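Local coordinates for synaptic vesicle glycoprotein 2C (Homo sapiens, PDB 5JLV), which is a synaptic vesicle membrane glycoprotein whose luminal domain, the part described here, serves as a neuronal receptor for botulinum neurotoxin A, at residues R51-F57 against T71-S77. Numbering follows the deposited sequence.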
ATOM      1  N   ARG C  51      -4.629 -28.825  -4.544  1.00 35.24           N
ATOM      2  CA  ARG C  51      -3.208 -28.735  -4.797  1.00 34.91           C
ATOM      3  C   ARG C  51      -2.804 -29.675  -5.926  1.00 34.83           C
ATOM      4  O   ARG C  51      -2.861 -30.901  -5.793  1.00 39.55           O
ATOM      5  CB  ARG C  51      -2.421 -29.016  -3.516  1.00 37.01           C
ATOM      6  CG  ARG C  51      -2.603 -27.922  -2.470  1.00 44.23           C
ATOM      7  CD  ARG C  51      -2.140 -28.337  -1.085  1.00 51.41           C
ATOM      8  NE  ARG C  51      -0.750 -28.792  -1.062  1.00 66.02           N
ATOM      9  CZ  ARG C  51       0.310 -28.018  -1.294  1.00 74.49           C
ATOM     10  NH1 ARG C  51       0.157 -26.729  -1.593  1.00 65.54           N
ATOM     11  NH2 ARG C  51       1.529 -28.541  -1.231  1.00 80.30           N
ATOM     12  N   PHE C  52      -2.447 -29.081  -7.053  1.00 29.39           N
ATOM     13  CA  PHE C  52      -1.915 -29.803  -8.184  1.00 32.36           C
ATOM     14  C   PHE C  52      -0.405 -29.607  -8.173  1.00 38.55           C
ATOM     15  O   PHE C  52       0.101 -28.548  -8.583  1.00 35.02           O
ATOM     16  CB  PHE C  52      -2.537 -29.262  -9.478  1.00 29.15           C
ATOM     17  CG  PHE C  52      -4.056 -29.256  -9.471  1.00 34.09           C
ATOM     18  CD1 PHE C  52      -4.770 -28.203  -8.890  1.00 34.07           C
ATOM     19  CD2 PHE C  52      -4.770 -30.302 -10.043  1.00 35.31           C
ATOM     20  CE1 PHE C  52      -6.162 -28.196  -8.887  1.00 31.40           C
ATOM     21  CE2 PHE C  52      -6.160 -30.300 -10.042  1.00 37.32           C
ATOM     22  CZ  PHE C  52      -6.853 -29.242  -9.468  1.00 35.23           C
ATOM     23  N   ILE C  53       0.307 -30.611  -7.654  1.00 36.22           N
ATOM     24  CA  ILE C  53       1.745 -30.513  -7.374  1.00 38.39           C
ATOM     25  C   ILE C  53       2.532 -31.508  -8.228  1.00 43.64           C
ATOM     26  O   ILE C  53       2.437 -32.721  -8.021  1.00 39.79           O
ATOM     27  CB  ILE C  53       2.067 -30.803  -5.875  1.00 50.10           C
ATOM     28  CG1 ILE C  53       1.083 -30.093  -4.922  1.00 50.11           C
ATOM     29  CG2 ILE C  53       3.520 -30.472  -5.555  1.00 50.72           C
ATOM     30  CD1 ILE C  53       1.283 -28.592  -4.783  1.00 53.13           C
ATOM     31  N   GLY C  54       3.309 -30.997  -9.182  1.00 40.23           N
ATOM     32  CA  GLY C  54       4.126 -31.856 -10.055  1.00 43.47           C
ATOM     33  C   GLY C  54       3.311 -32.663 -11.048  1.00 47.60           C
ATOM     34  O   GLY C  54       3.750 -33.705 -11.522  1.00 58.19           O
ATOM     35  N   VAL C  55       2.121 -32.172 -11.364  1.00 43.01           N
ATOM     36  CA  VAL C  55       1.203 -32.868 -12.240  1.00 42.32           C
ATOM     37  C   VAL C  55       1.568 -32.633 -13.705  1.00 44.01           C
ATOM     38  O   VAL C  55       1.944 -31.522 -14.093  1.00 42.28           O
ATOM     39  CB  VAL C  55      -0.247 -32.404 -11.981  1.00 42.84           C
ATOM     40  CG1 VAL C  55      -1.221 -33.022 -12.975  1.00 34.97           C
ATOM     41  CG2 VAL C  55      -0.654 -32.727 -10.552  1.00 47.21           C
ATOM     42  N   LYS C  56       1.473 -33.687 -14.509  1.00 39.89           N
ATOM     43  CA  LYS C  56       1.468 -33.537 -15.960  1.00 41.86           C
ATOM     44  C   LYS C  56       0.042 -33.690 -16.495  1.00 41.66           C
ATOM     45  O   LYS C  56      -0.571 -34.753 -16.362  1.00 39.65           O
ATOM     46  CB  LYS C  56       2.414 -34.545 -16.624  1.00 46.68           C
ATOM     47  CG  LYS C  56       3.879 -34.352 -16.250  1.00 59.92           C
ATOM     48  CD  LYS C  56       4.807 -35.218 -17.091  1.00 63.54           C
ATOM     49  CE  LYS C  56       4.868 -36.637 -16.564  1.00 72.95           C
ATOM     50  NZ  LYS C  56       5.974 -37.404 -17.198  1.00 81.44           N
ATOM     51  N   PHE C  57      -0.486 -32.610 -17.072  1.00 36.43           N
ATOM     52  CA  PHE C  57      -1.776 -32.636 -17.762  1.00 38.68           C
ATOM     53  C   PHE C  57      -1.569 -32.967 -19.237  1.00 38.22           C
ATOM     54  O   PHE C  57      -0.733 -32.355 -19.911  1.00 38.01           O
ATOM     55  CB  PHE C  57      -2.483 -31.288 -17.647  1.00 36.05           C
ATOM     56  CG  PHE C  57      -2.817 -30.891 -16.240  1.00 40.42           C
ATOM     57  CD1 PHE C  57      -3.974 -31.357 -15.626  1.00 40.63           C
ATOM     58  CD2 PHE C  57      -1.981 -30.020 -15.529  1.00 38.45           C
ATOM     59  CE1 PHE C  57      -4.292 -30.975 -14.322  1.00 44.45           C
ATOM     60  CE2 PHE C  57      -2.291 -29.642 -14.231  1.00 35.71           C
ATOM     61  CZ  PHE C  57      -3.448 -30.116 -13.631  1.00 37.46           C
ATOM     62  N   THR C  71      -3.672 -24.284  -5.609  1.00 30.29           N
ATOM     63  CA  THR C  71      -2.256 -24.112  -5.919  1.00 31.04           C
ATOM     64  C   THR C  71      -1.902 -25.049  -7.065  1.00 27.26           C
ATOM     65  O   THR C  71      -2.137 -26.264  -6.981  1.00 36.59           O
ATOM     66  CB  THR C  71      -1.364 -24.450  -4.703  1.00 36.15           C
ATOM     67  OG1 THR C  71      -1.694 -23.596  -3.604  1.00 39.93           O
ATOM     68  CG2 THR C  71       0.121 -24.285  -5.038  1.00 37.93           C
ATOM     69  N   PHE C  72      -1.380 -24.479  -8.147  1.00 28.81           N
ATOM     70  CA  PHE C  72      -0.765 -25.250  -9.222  1.00 28.52           C
ATOM     71  C   PHE C  72       0.735 -25.040  -9.116  1.00 37.35           C
ATOM     72  O   PHE C  72       1.215 -23.903  -9.208  1.00 35.16           O
ATOM     73  CB  PHE C  72      -1.267 -24.781 -10.590  1.00 26.94           C
ATOM     74  CG  PHE C  72      -2.721 -25.111 -10.866  1.00 33.48           C
ATOM     75  CD1 PHE C  72      -3.750 -24.287 -10.381  1.00 34.70           C
ATOM     76  CD2 PHE C  72      -3.065 -26.224 -11.626  1.00 27.31           C
ATOM     77  CE1 PHE C  72      -5.086 -24.584 -10.650  1.00 28.25           C
ATOM     78  CE2 PHE C  72      -4.403 -26.522 -11.895  1.00 29.65           C
ATOM     79  CZ  PHE C  72      -5.410 -25.705 -11.407  1.00 29.55           C
ATOM     80  N   GLU C  73       1.476 -26.125  -8.883  1.00 27.60           N
ATOM     81  CA  GLU C  73       2.902 -26.015  -8.593  1.00 29.76           C
ATOM     82  C   GLU C  73       3.726 -27.060  -9.332  1.00 42.78           C
ATOM     83  O   GLU C  73       3.460 -28.263  -9.222  1.00 43.53           O
ATOM     84  CB  GLU C  73       3.139 -26.129  -7.091  1.00 37.12           C
ATOM     85  CG  GLU C  73       4.574 -25.949  -6.671  1.00 44.17           C
ATOM     86  CD  GLU C  73       4.713 -25.882  -5.170  1.00 58.54           C
ATOM     87  OE1 GLU C  73       5.054 -26.915  -4.560  1.00 67.89           O
ATOM     88  OE2 GLU C  73       4.458 -24.802  -4.598  1.00 70.06           O
ATOM     89  N   ASP C  74       4.728 -26.589 -10.080  1.00 46.00           N
ATOM     90  CA  ASP C  74       5.599 -27.454 -10.892  1.00 47.68           C
ATOM     91  C   ASP C  74       4.793 -28.357 -11.822  1.00 43.68           C
ATOM     92  O   ASP C  74       5.023 -29.567 -11.877  1.00 42.69           O
ATOM     93  CB  ASP C  74       6.544 -28.292 -10.009  1.00 53.44           C
ATOM     94  CG  ASP C  74       7.638 -27.454  -9.357  1.00 65.80           C
ATOM     95  OD1 ASP C  74       8.116 -26.491  -9.995  1.00 61.93           O
ATOM     96  OD2 ASP C  74       8.031 -27.769  -8.210  1.00 73.97           O
ATOM     97  N   VAL C  75       3.845 -27.765 -12.543  1.00 30.87           N
ATOM     98  CA  VAL C  75       3.021 -28.524 -13.473  1.00 34.82           C
ATOM     99  C   VAL C  75       3.402 -28.239 -14.926  1.00 39.22           C
ATOM    100  O   VAL C  75       3.814 -27.115 -15.273  1.00 34.52           O
ATOM    101  CB  VAL C  75       1.493 -28.341 -13.231  1.00 43.39           C
ATOM    102  CG1 VAL C  75       1.169 -28.295 -11.739  1.00 37.40           C
ATOM    103  CG2 VAL C  75       0.955 -27.116 -13.929  1.00 43.52           C
ATOM    104  N   THR C  76       3.322 -29.279 -15.755  1.00 33.62           N
ATOM    105  CA  THR C  76       3.419 -29.122 -17.200  1.00 32.62           C
ATOM    106  C   THR C  76       2.114 -29.587 -17.832  1.00 39.77           C
ATOM    107  O   THR C  76       1.351 -30.331 -17.206  1.00 41.93           O
ATOM    108  CB  THR C  76       4.595 -29.909 -17.799  1.00 41.64           C
ATOM    109  OG1 THR C  76       4.459 -31.293 -17.465  1.00 46.29           O
ATOM    110  CG2 THR C  76       5.921 -29.378 -17.272  1.00 45.64           C
ATOM    111  N   SER C  77       1.857 -29.146 -19.061  1.00 36.88           N
ATOM    112  CA  SER C  77       0.582 -29.424 -19.729  1.00 36.75           C
ATOM    113  C   SER C  77       0.692 -29.444 -21.256  1.00 41.13           C
ATOM    114  O   SER C  77       1.310 -28.569 -21.864  1.00 39.05           O
ATOM    115  CB  SER C  77      -0.491 -28.430 -19.281  1.00 35.73           C
ATOM    116  OG  SER C  77      -0.081 -27.087 -19.492  1.00 36.47           O
TER
HETATM  117  O   HOH W   1       2.021 -32.374 -19.655  1.00 57.45           O
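In both Phe-52 and Phe-72 the ring carbon CG stands anti to the carbonyl carbon (chi1 -54° and -69°), and because their CA atoms are paired in parallel register the two rings come down on the same face of the sheet, side by side. They form an offset stack with planes only 5° apart and centroids 4.4 Å apart; Phe-52 CD1 and Phe-72 CE2, 3.5 Å from each other, each lie over the rim of the other ring. Phe-31 meets Phe-52 edge-to-face, and the ring of Phe-92 meets Phe-72 at a small angle between planes. Phe-57 reaches the edge of the Phe-72 ring through CZ, 4.1 Å from CE2, while Val-75 sets CB against the edge of Phe-57 and its CG1 by the carbonyl oxygen of Phe-52. Flat and branched apolar groups suit this buried interior.

The backbones are laced by parallel-strand bonds, with Phe-52 N giving to Thr-71 O (2.8 Å) and Phe-52 O accepting from Glu-73 N (2.8 Å). At the corner Gly-54 and Asp-74 both adopt positive phi, which glycine takes without strain and aspartate tolerates; Gly-54 N bonds to Glu-73 O at 2.7 Å, and Asp-74 OD1 is held by Asn-94 ND2. Past the turn, Thr-76 N gives to Val-55 O, and Thr-76 O accepts from Phe-57 N. On the outward face Ile-53 CD1 packs on Glu-73 CB (3.9 Å), beside the extended chain. Successive coils in register, with stacked phenylalanines inside and turns aligned at the corners, are the hallmark of the right-handed quadrilateral beta-helix of pentapeptide-repeat proteins.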